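Local coordinates for protein ubiquitin-conjugating enzyme E2-21 kDa (Pichia angusta, PDB 5NL8) that probably attaches ubiquitin to other proteins as an E2 conjugating enzyme, through a thioester intermediate, and supports peroxisome biogenesis, at residues A[15-20]-A[26-31]; A[34-39]-A[65-70]. All coordinates share one frame; numbering follows the deposited sequence.

Contact 1: residues A[15-20]-A[26-31]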
ATOM      1  N   ARG A  15      -6.222  -9.010 -15.116  1.00 49.42           N
ATOM      2  CA  ARG A  15      -6.747  -8.416 -16.338  1.00 55.29           C
ATOM      3  C   ARG A  15      -7.921  -7.489 -16.037  1.00 62.39           C
ATOM      4  O   ARG A  15      -8.068  -6.434 -16.662  1.00 73.72           O
ATOM      5  CB  ARG A  15      -7.170  -9.502 -17.326  1.00 60.12           C
ATOM      6  CG  ARG A  15      -6.033 -10.400 -17.799  1.00 65.96           C
ATOM      7  CD  ARG A  15      -6.451 -11.248 -18.992  1.00 71.83           C
ATOM      8  NE  ARG A  15      -6.740 -10.426 -20.165  1.00 82.20           N
ATOM      9  CZ  ARG A  15      -7.961 -10.047 -20.536  1.00 81.64           C
ATOM     10  NH1 ARG A  15      -9.023 -10.426 -19.833  1.00 71.08           N
ATOM     11  NH2 ARG A  15      -8.121  -9.298 -21.618  1.00 81.72           N
ATOM     12  N   ALA A  16      -8.750  -7.883 -15.075  1.00 50.77           N
ATOM     13  CA  ALA A  16      -9.875  -7.054 -14.659  1.00 57.53           C
ATOM     14  C   ALA A  16      -9.387  -5.696 -14.163  1.00 60.41           C
ATOM     15  O   ALA A  16      -9.972  -4.664 -14.495  1.00 60.31           O
ATOM     16  CB  ALA A  16     -10.690  -7.754 -13.585  1.00 53.01           C
ATOM     17  N   VAL A  17      -8.309  -5.698 -13.380  1.00 50.02           N
ATOM     18  CA  VAL A  17      -7.722  -4.446 -12.894  1.00 38.49           C
ATOM     19  C   VAL A  17      -7.075  -3.627 -14.022  1.00 51.77           C
ATOM     20  O   VAL A  17      -7.257  -2.404 -14.097  1.00 53.02           O
ATOM     21  CB  VAL A  17      -6.672  -4.715 -11.792  1.00 44.46           C
ATOM     22  CG1 VAL A  17      -5.826  -3.476 -11.530  1.00 43.68           C
ATOM     23  CG2 VAL A  17      -7.354  -5.178 -10.516  1.00 36.19           C
ATOM     24  N   LYS A  18      -6.328  -4.306 -14.893  1.00 38.61           N
ATOM     25  CA  LYS A  18      -5.693  -3.656 -16.044  1.00 53.77           C
ATOM     26  C   LYS A  18      -6.694  -2.942 -16.945  1.00 52.85           C
ATOM     27  O   LYS A  18      -6.422  -1.846 -17.438  1.00 52.79           O
ATOM     28  CB  LYS A  18      -4.913  -4.671 -16.883  1.00 59.59           C
ATOM     29  CG  LYS A  18      -3.631  -5.176 -16.258  1.00 57.69           C
ATOM     30  CD  LYS A  18      -2.907  -6.121 -17.211  1.00 65.84           C
ATOM     31  CE  LYS A  18      -2.317  -5.374 -18.399  1.00 64.12           C
ATOM     32  NZ  LYS A  18      -1.558  -6.281 -19.308  1.00 71.22           N
ATOM     33  N   LYS A  19      -7.839  -3.577 -17.174  1.00 67.52           N
ATOM     34  CA  LYS A  19      -8.884  -3.000 -18.016  1.00 84.63           C
ATOM     35  C   LYS A  19      -9.391  -1.686 -17.433  1.00 81.90           C
ATOM     36  O   LYS A  19      -9.515  -0.685 -18.141  1.00 75.49           O
ATOM     37  CB  LYS A  19     -10.041  -3.991 -18.183  1.00 97.19           C
ATOM     38  CG  LYS A  19     -11.422  -3.353 -18.318  1.00108.41           C
ATOM     39  CD  LYS A  19     -11.638  -2.709 -19.683  1.00119.73           C
ATOM     40  CE  LYS A  19     -13.057  -2.170 -19.814  1.00124.09           C
ATOM     41  NZ  LYS A  19     -13.084  -0.767 -20.315  1.00121.40           N
ATOM     42  N   GLU A  20      -9.678  -1.700 -16.137  1.00 77.31           N
ATOM     43  CA  GLU A  20     -10.192  -0.525 -15.452  1.00 69.42           C
ATOM     44  C   GLU A  20      -9.145   0.579 -15.396  1.00 63.50           C
ATOM     45  O   GLU A  20      -9.482   1.761 -15.418  1.00 72.09           O
ATOM     46  CB  GLU A  20     -10.649  -0.891 -14.040  1.00 64.83           C
ATOM     47  CG  GLU A  20     -11.688  -2.003 -13.996  1.00 70.12           C
ATOM     48  CD  GLU A  20     -13.064  -1.540 -14.441  1.00 90.98           C
ATOM     49  OE1 GLU A  20     -13.505  -0.461 -13.990  1.00 93.67           O
ATOM     50  OE2 GLU A  20     -13.704  -2.253 -15.244  1.00100.05           O
ATOM     51  N   SER A  26     -12.978   5.076 -15.217  1.00113.54           N
ATOM     52  CA  SER A  26     -13.634   3.973 -14.515  1.00 99.37           C
ATOM     53  C   SER A  26     -13.592   4.316 -13.035  1.00 85.85           C
ATOM     54  O   SER A  26     -12.708   5.053 -12.613  1.00 90.70           O
ATOM     55  CB  SER A  26     -12.955   2.629 -14.762  1.00 95.65           C
ATOM     56  OG  SER A  26     -11.569   2.735 -14.480  1.00 96.90           O
ATOM     57  N   PRO A  27     -14.543   3.797 -12.243  1.00 72.59           N
ATOM     58  CA  PRO A  27     -14.560   4.209 -10.833  1.00 72.44           C
ATOM     59  C   PRO A  27     -13.246   3.932 -10.089  1.00 68.11           C
ATOM     60  O   PRO A  27     -12.925   4.649  -9.134  1.00 58.38           O
ATOM     61  CB  PRO A  27     -15.704   3.380 -10.248  1.00 68.67           C
ATOM     62  CG  PRO A  27     -16.594   3.102 -11.411  1.00 74.03           C
ATOM     63  CD  PRO A  27     -15.663   2.895 -12.568  1.00 74.38           C
ATOM     64  N   ILE A  28     -12.490   2.934 -10.545  1.00 65.75           N
ATOM     65  CA  ILE A  28     -11.272   2.493  -9.863  1.00 66.97           C
ATOM     66  C   ILE A  28     -10.260   3.621  -9.600  1.00 67.96           C
ATOM     67  O   ILE A  28      -9.460   3.533  -8.669  1.00 64.90           O
ATOM     68  CB  ILE A  28     -10.558   1.366 -10.660  1.00 60.85           C
ATOM     69  CG1 ILE A  28      -9.619   0.577  -9.741  1.00 58.49           C
ATOM     70  CG2 ILE A  28      -9.796   1.931 -11.860  1.00 53.47           C
ATOM     71  CD1 ILE A  28      -8.938  -0.595 -10.407  1.00 51.52           C
ATOM     72  N   HIS A  29     -10.312   4.685 -10.396  1.00 76.75           N
ATOM     73  CA  HIS A  29      -9.354   5.780 -10.254  1.00 74.95           C
ATOM     74  C   HIS A  29      -9.543   6.570  -8.961  1.00 80.26           C
ATOM     75  O   HIS A  29      -8.613   7.232  -8.488  1.00 84.80           O
ATOM     76  CB  HIS A  29      -9.439   6.726 -11.452  1.00 84.53           C
ATOM     77  CG  HIS A  29      -8.846   6.164 -12.701  1.00 89.87           C
ATOM     78  ND1 HIS A  29      -8.060   5.029 -12.708  1.00 84.71           N
ATOM     79  CD2 HIS A  29      -8.913   6.580 -13.985  1.00 94.51           C
ATOM     80  CE1 HIS A  29      -7.676   4.772 -13.941  1.00 85.87           C
ATOM     81  NE2 HIS A  29      -8.179   5.698 -14.740  1.00 92.11           N
ATOM     82  N   ASP A  30     -10.740   6.498  -8.386  1.00 70.35           N
ATOM     83  CA  ASP A  30     -10.996   7.216  -7.148  1.00 67.26           C
ATOM     84  C   ASP A  30     -10.884   6.292  -5.935  1.00 65.51           C
ATOM     85  O   ASP A  30     -11.082   6.725  -4.795  1.00 63.01           O
ATOM     86  CB  ASP A  30     -12.367   7.886  -7.185  1.00 79.65           C
ATOM     87  CG  ASP A  30     -12.551   8.783  -8.399  1.00 87.39           C
ATOM     88  OD1 ASP A  30     -11.672   9.632  -8.639  1.00 82.88           O
ATOM     89  OD2 ASP A  30     -13.583   8.661  -9.098  1.00 89.42           O
ATOM     90  N   THR A  31     -10.532   5.032  -6.184  1.00 56.26           N
ATOM     91  CA  THR A  31     -10.286   4.080  -5.109  1.00 46.93           C
ATOM     92  C   THR A  31      -8.852   4.199  -4.599  1.00 41.90           C
ATOM     93  O   THR A  31      -8.566   3.847  -3.458  1.00 47.63           O
ATOM     94  CB  THR A  31     -10.531   2.633  -5.560  1.00 53.70           C
ATOM     95  OG1 THR A  31      -9.511   2.233  -6.483  1.00 54.03           O
ATOM     96  CG2 THR A  31     -11.899   2.491  -6.214  1.00 57.55           C
TER
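Glu-20 O, in the last turn of helix 6-21, is where three groups of segment 26-31 converge. Ser-26 OG donates a hydrogen bond to it; the modelled 2.5 Å between Ser-26 OG and Glu-20 O is very short, so the exact length is doubtful. The methyl Ile-28 CG2 lies 3.6 Å from Glu-20 O. His-29 CE1 comes to 3.8 Å from Glu-20 O, with the ring approached obliquely. The polar end of His-29 is held elsewhere, since NE2 bonds to Glu-23 O in the connecting loop. Ser-26 OG also has a weak bond to Glu-23 OE1.

The Glu-20 side chain bends at chi2 (-74°), which folds the carboxylate back beside Ser-26. There Glu-20 OE1 sits 3.2 Å from Ser-26 CB. The aliphatic root of Glu-20 meets Ile-28, with Glu-20 CB 3.7 Å from Ile-28 CG2. The other branch of Ile-28 is fully extended (chi2 177°) and reaches along to the helix. Its tip, Ile-28 CD1, lies 4.0 Å from Glu-20 CB and, more loosely, 4.4 Å from Val-17 CG1. Val-17 and Ile-28 both also touch Gln-136 of helix 135-147.

Within the loop, Ile-28 O takes two bonds, from Thr-31 N and Thr-31 OG1. Both come from three residues on and close the turn on itself.

The contact closes the connection from the first helix to strand 33-38 of the UBC fold. Its chemistry is mixed: a hydroxyl serves a carbonyl near the helix end, and a loose apolar touch between the buried Val-17 and Ile-28 lies beside it.

Contact 2: residues A[34-39]-A[65-70]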
ATOM      1  N   VAL A  34      -3.226   2.785  -8.370  1.00 36.38           N
ATOM      2  CA  VAL A  34      -2.519   3.458  -9.450  1.00 32.35           C
ATOM      3  C   VAL A  34      -1.873   2.460 -10.406  1.00 45.61           C
ATOM      4  O   VAL A  34      -1.920   2.646 -11.622  1.00 43.17           O
ATOM      5  CB  VAL A  34      -1.447   4.416  -8.907  1.00 33.69           C
ATOM      6  CG1 VAL A  34      -0.679   5.068 -10.052  1.00 29.67           C
ATOM      7  CG2 VAL A  34      -2.092   5.475  -8.026  1.00 33.41           C
ATOM      8  N   ASP A  35      -1.280   1.398  -9.870  1.00 39.48           N
ATOM      9  CA  ASP A  35      -0.670   0.391 -10.741  1.00 42.03           C
ATOM     10  C   ASP A  35      -0.642  -0.995 -10.097  1.00 46.53           C
ATOM     11  O   ASP A  35      -0.772  -1.127  -8.879  1.00 41.86           O
ATOM     12  CB  ASP A  35       0.749   0.820 -11.132  1.00 45.96           C
ATOM     13  CG  ASP A  35       1.268   0.088 -12.363  1.00 67.81           C
ATOM     14  OD1 ASP A  35       0.453  -0.545 -13.071  1.00 71.84           O
ATOM     15  OD2 ASP A  35       2.488   0.152 -12.625  1.00 65.56           O
ATOM     16  N   LEU A  36      -0.476  -2.021 -10.932  1.00 40.03           N
ATOM     17  CA  LEU A  36      -0.405  -3.410 -10.483  1.00 44.84           C
ATOM     18  C   LEU A  36       0.230  -4.297 -11.556  1.00 41.85           C
ATOM     19  O   LEU A  36      -0.159  -4.232 -12.718  1.00 37.65           O
ATOM     20  CB  LEU A  36      -1.801  -3.936 -10.135  1.00 40.81           C
ATOM     21  CG  LEU A  36      -1.929  -5.427  -9.804  1.00 41.23           C
ATOM     22  CD1 LEU A  36      -1.281  -5.747  -8.462  1.00 31.42           C
ATOM     23  CD2 LEU A  36      -3.386  -5.863  -9.809  1.00 34.36           C
ATOM     24  N   HIS A  37       1.202  -5.124 -11.170  1.00 34.73           N
ATOM     25  CA  HIS A  37       1.809  -6.071 -12.112  1.00 43.64           C
ATOM     26  C   HIS A  37       2.638  -7.127 -11.387  1.00 43.76           C
ATOM     27  O   HIS A  37       3.069  -6.907 -10.260  1.00 31.13           O
ATOM     28  CB  HIS A  37       2.677  -5.336 -13.146  1.00 41.62           C
ATOM     29  CG  HIS A  37       3.801  -4.550 -12.552  1.00 51.14           C
ATOM     30  ND1 HIS A  37       5.043  -5.097 -12.301  1.00 58.84           N
ATOM     31  CD2 HIS A  37       3.875  -3.256 -12.166  1.00 59.35           C
ATOM     32  CE1 HIS A  37       5.828  -4.175 -11.782  1.00 60.75           C
ATOM     33  NE2 HIS A  37       5.148  -3.046 -11.687  1.00 54.92           N
ATOM     34  N   PRO A  38       2.852  -8.289 -12.029  1.00 38.89           N
ATOM     35  CA  PRO A  38       3.679  -9.330 -11.409  1.00 36.08           C
ATOM     36  C   PRO A  38       5.052  -8.816 -10.994  1.00 40.51           C
ATOM     37  O   PRO A  38       5.652  -8.007 -11.705  1.00 35.86           O
ATOM     38  CB  PRO A  38       3.802 -10.383 -12.514  1.00 43.71           C
ATOM     39  CG  PRO A  38       2.557 -10.219 -13.314  1.00 51.51           C
ATOM     40  CD  PRO A  38       2.261  -8.742 -13.302  1.00 48.65           C
ATOM     41  N   LEU A  39       5.532  -9.275  -9.842  1.00 40.99           N
ATOM     42  CA  LEU A  39       6.829  -8.853  -9.337  1.00 43.79           C
ATOM     43  C   LEU A  39       7.943  -9.287 -10.283  1.00 47.54           C
ATOM     44  O   LEU A  39       8.826  -8.498 -10.622  1.00 42.02           O
ATOM     45  CB  LEU A  39       7.074  -9.419  -7.938  1.00 46.86           C
ATOM     46  CG  LEU A  39       8.209  -8.756  -7.156  1.00 48.29           C
ATOM     47  CD1 LEU A  39       7.780  -7.395  -6.628  1.00 47.33           C
ATOM     48  CD2 LEU A  39       8.687  -9.657  -6.027  1.00 48.43           C
ATOM     49  N   LEU A  65       3.774  -1.298  -3.002  1.00 29.83           N
ATOM     50  CA  LEU A  65       3.384  -2.446  -2.201  1.00 25.24           C
ATOM     51  C   LEU A  65       3.910  -3.727  -2.823  1.00 34.43           C
ATOM     52  O   LEU A  65       4.026  -3.833  -4.048  1.00 36.27           O
ATOM     53  CB  LEU A  65       1.861  -2.537  -2.080  1.00 25.77           C
ATOM     54  CG  LEU A  65       1.065  -1.400  -1.447  1.00 30.77           C
ATOM     55  CD1 LEU A  65      -0.413  -1.673  -1.631  1.00 31.52           C
ATOM     56  CD2 LEU A  65       1.395  -1.264   0.025  1.00 21.17           C
ATOM     57  N   GLU A  66       4.211  -4.696  -1.966  1.00 30.06           N
ATOM     58  CA  GLU A  66       4.539  -6.041  -2.404  1.00 33.12           C
ATOM     59  C   GLU A  66       3.527  -7.026  -1.823  1.00 36.97           C
ATOM     60  O   GLU A  66       3.178  -6.961  -0.635  1.00 35.02           O
ATOM     61  CB  GLU A  66       5.963  -6.415  -1.997  1.00 33.81           C
ATOM     62  CG  GLU A  66       6.350  -7.836  -2.359  1.00 63.37           C
ATOM     63  CD  GLU A  66       7.796  -8.145  -2.036  1.00 76.79           C
ATOM     64  OE1 GLU A  66       8.644  -7.237  -2.171  1.00 82.67           O
ATOM     65  OE2 GLU A  66       8.085  -9.293  -1.642  1.00 77.78           O
ATOM     66  N   ILE A  67       3.054  -7.930  -2.678  1.00 36.64           N
ATOM     67  CA  ILE A  67       1.980  -8.848  -2.334  1.00 25.15           C
ATOM     68  C   ILE A  67       2.378 -10.296  -2.591  1.00 35.43           C
ATOM     69  O   ILE A  67       2.731 -10.663  -3.706  1.00 43.51           O
ATOM     70  CB  ILE A  67       0.706  -8.540  -3.135  1.00 29.20           C
ATOM     71  CG1 ILE A  67       0.289  -7.083  -2.937  1.00 32.31           C
ATOM     72  CG2 ILE A  67      -0.421  -9.473  -2.729  1.00 28.76           C
ATOM     73  CD1 ILE A  67      -0.306  -6.454  -4.179  1.00 33.48           C
ATOM     74  N   ASP A  68       2.317 -11.113  -1.549  1.00 33.10           N
ATOM     75  CA  ASP A  68       2.609 -12.534  -1.660  1.00 34.72           C
ATOM     76  C   ASP A  68       1.316 -13.338  -1.575  1.00 36.22           C
ATOM     77  O   ASP A  68       0.520 -13.158  -0.649  1.00 37.86           O
ATOM     78  CB  ASP A  68       3.589 -12.969  -0.570  1.00 38.45           C
ATOM     79  CG  ASP A  68       4.935 -12.269  -0.683  1.00 67.11           C
ATOM     80  OD1 ASP A  68       4.978 -11.131  -1.196  1.00 75.26           O
ATOM     81  OD2 ASP A  68       5.952 -12.859  -0.262  1.00 80.82           O
ATOM     82  N   ILE A  69       1.115 -14.211  -2.558  1.00 32.22           N
ATOM     83  CA  ILE A  69      -0.106 -15.000  -2.676  1.00 39.23           C
ATOM     84  C   ILE A  69       0.085 -16.408  -2.122  1.00 43.95           C
ATOM     85  O   ILE A  69       1.030 -17.097  -2.499  1.00 47.17           O
ATOM     86  CB  ILE A  69      -0.562 -15.100  -4.147  1.00 38.49           C
ATOM     87  CG1 ILE A  69      -0.784 -13.706  -4.736  1.00 35.74           C
ATOM     88  CG2 ILE A  69      -1.813 -15.949  -4.269  1.00 35.63           C
ATOM     89  CD1 ILE A  69      -1.841 -12.893  -4.020  1.00 30.28           C
ATOM     90  N   PRO A  70      -0.810 -16.838  -1.218  1.00 43.09           N
ATOM     91  CA  PRO A  70      -0.751 -18.200  -0.675  1.00 48.83           C
ATOM     92  C   PRO A  70      -1.164 -19.246  -1.706  1.00 56.15           C
ATOM     93  O   PRO A  70      -1.845 -18.915  -2.674  1.00 59.34           O
ATOM     94  CB  PRO A  70      -1.744 -18.156   0.489  1.00 45.98           C
ATOM     95  CG  PRO A  70      -2.718 -17.096   0.101  1.00 52.25           C
ATOM     96  CD  PRO A  70      -1.907 -16.054  -0.623  1.00 42.12           C
TER
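Leu-36 and Ile-67 meet methyl to methyl, with Leu-36 CD1 4.4 Å from Ile-67 CD1. Both side chains are buried. The second touch is Leu-39 on Glu-66: the branch methyl Leu-39 CD2 stands 4.4 Å from the carboxyl carbon Glu-66 CD. Ile-67 and Glu-66 are neighbours in a strand and lie on alternate faces, so the two touches fall on different sides of the sheet.

Torsions explain the reach. Glu-66 is stretched out, with CG anti to the backbone N (chi1 177°) and chi2 also near anti (176°), which carries the carboxylate out to Leu-39. In Ile-67, chi2 is 144°, well off a staggered value, and this sets the position of the CD1 that faces Leu-36.

The next shell is strand 45-51, which runs between the two segments and pairs with both. His-37 bonds by backbone to Ser-47, Leu-39 to Arg-45 and Leu-65 to Ala-48. Arg-45 also forms a salt bridge with Glu-66 OE2 and touches Leu-39. On the buried side Leu-36 packs on Tyr-14 and Val-17 of helix 6-21, and Ile-67 on Ile-80 of strand 79-82.

Two successive residues, Val-34 and Asp-35, pair with the single residue Val-49 of strand 45-51, a classic beta bulge. His-37 ND1 donates to Pro-38 O at 3.0 Å. ND1 lies above the carbonyl plane of Pro-38, and Pro-38 O in turn lies off the plane of the His-37 ring.

Strands 33-38 and 62-68 belong to the antiparallel meander of the UBC fold, with strand 45-51 between them; Leu-39 lies just past the strand end. The segments meet each other directly only through side chains: an apolar touch inside, and outside a leucine beside a carboxylate whose charge is probably balanced by Arg-45.

The two contacts follow each other along the chain, and contact 1 closes before contact 2 opens. Their centres are about 15 Å apart. Contact 1 joins the end of helix 6-21 to the loop that leads into strand 33-38. Contact 2 then spans from that edge strand of the four-stranded antiparallel sheet to strand 62-68, across strand 45-51. They touch directly, with Val-17 CG1 3.8 Å from Leu-36 CD2. Both contacts lie in the UBC core and away from the predicted catalytic Cys-121. Together they pack helix 6-21, the loop that follows it and the first strand of the sheet against one another.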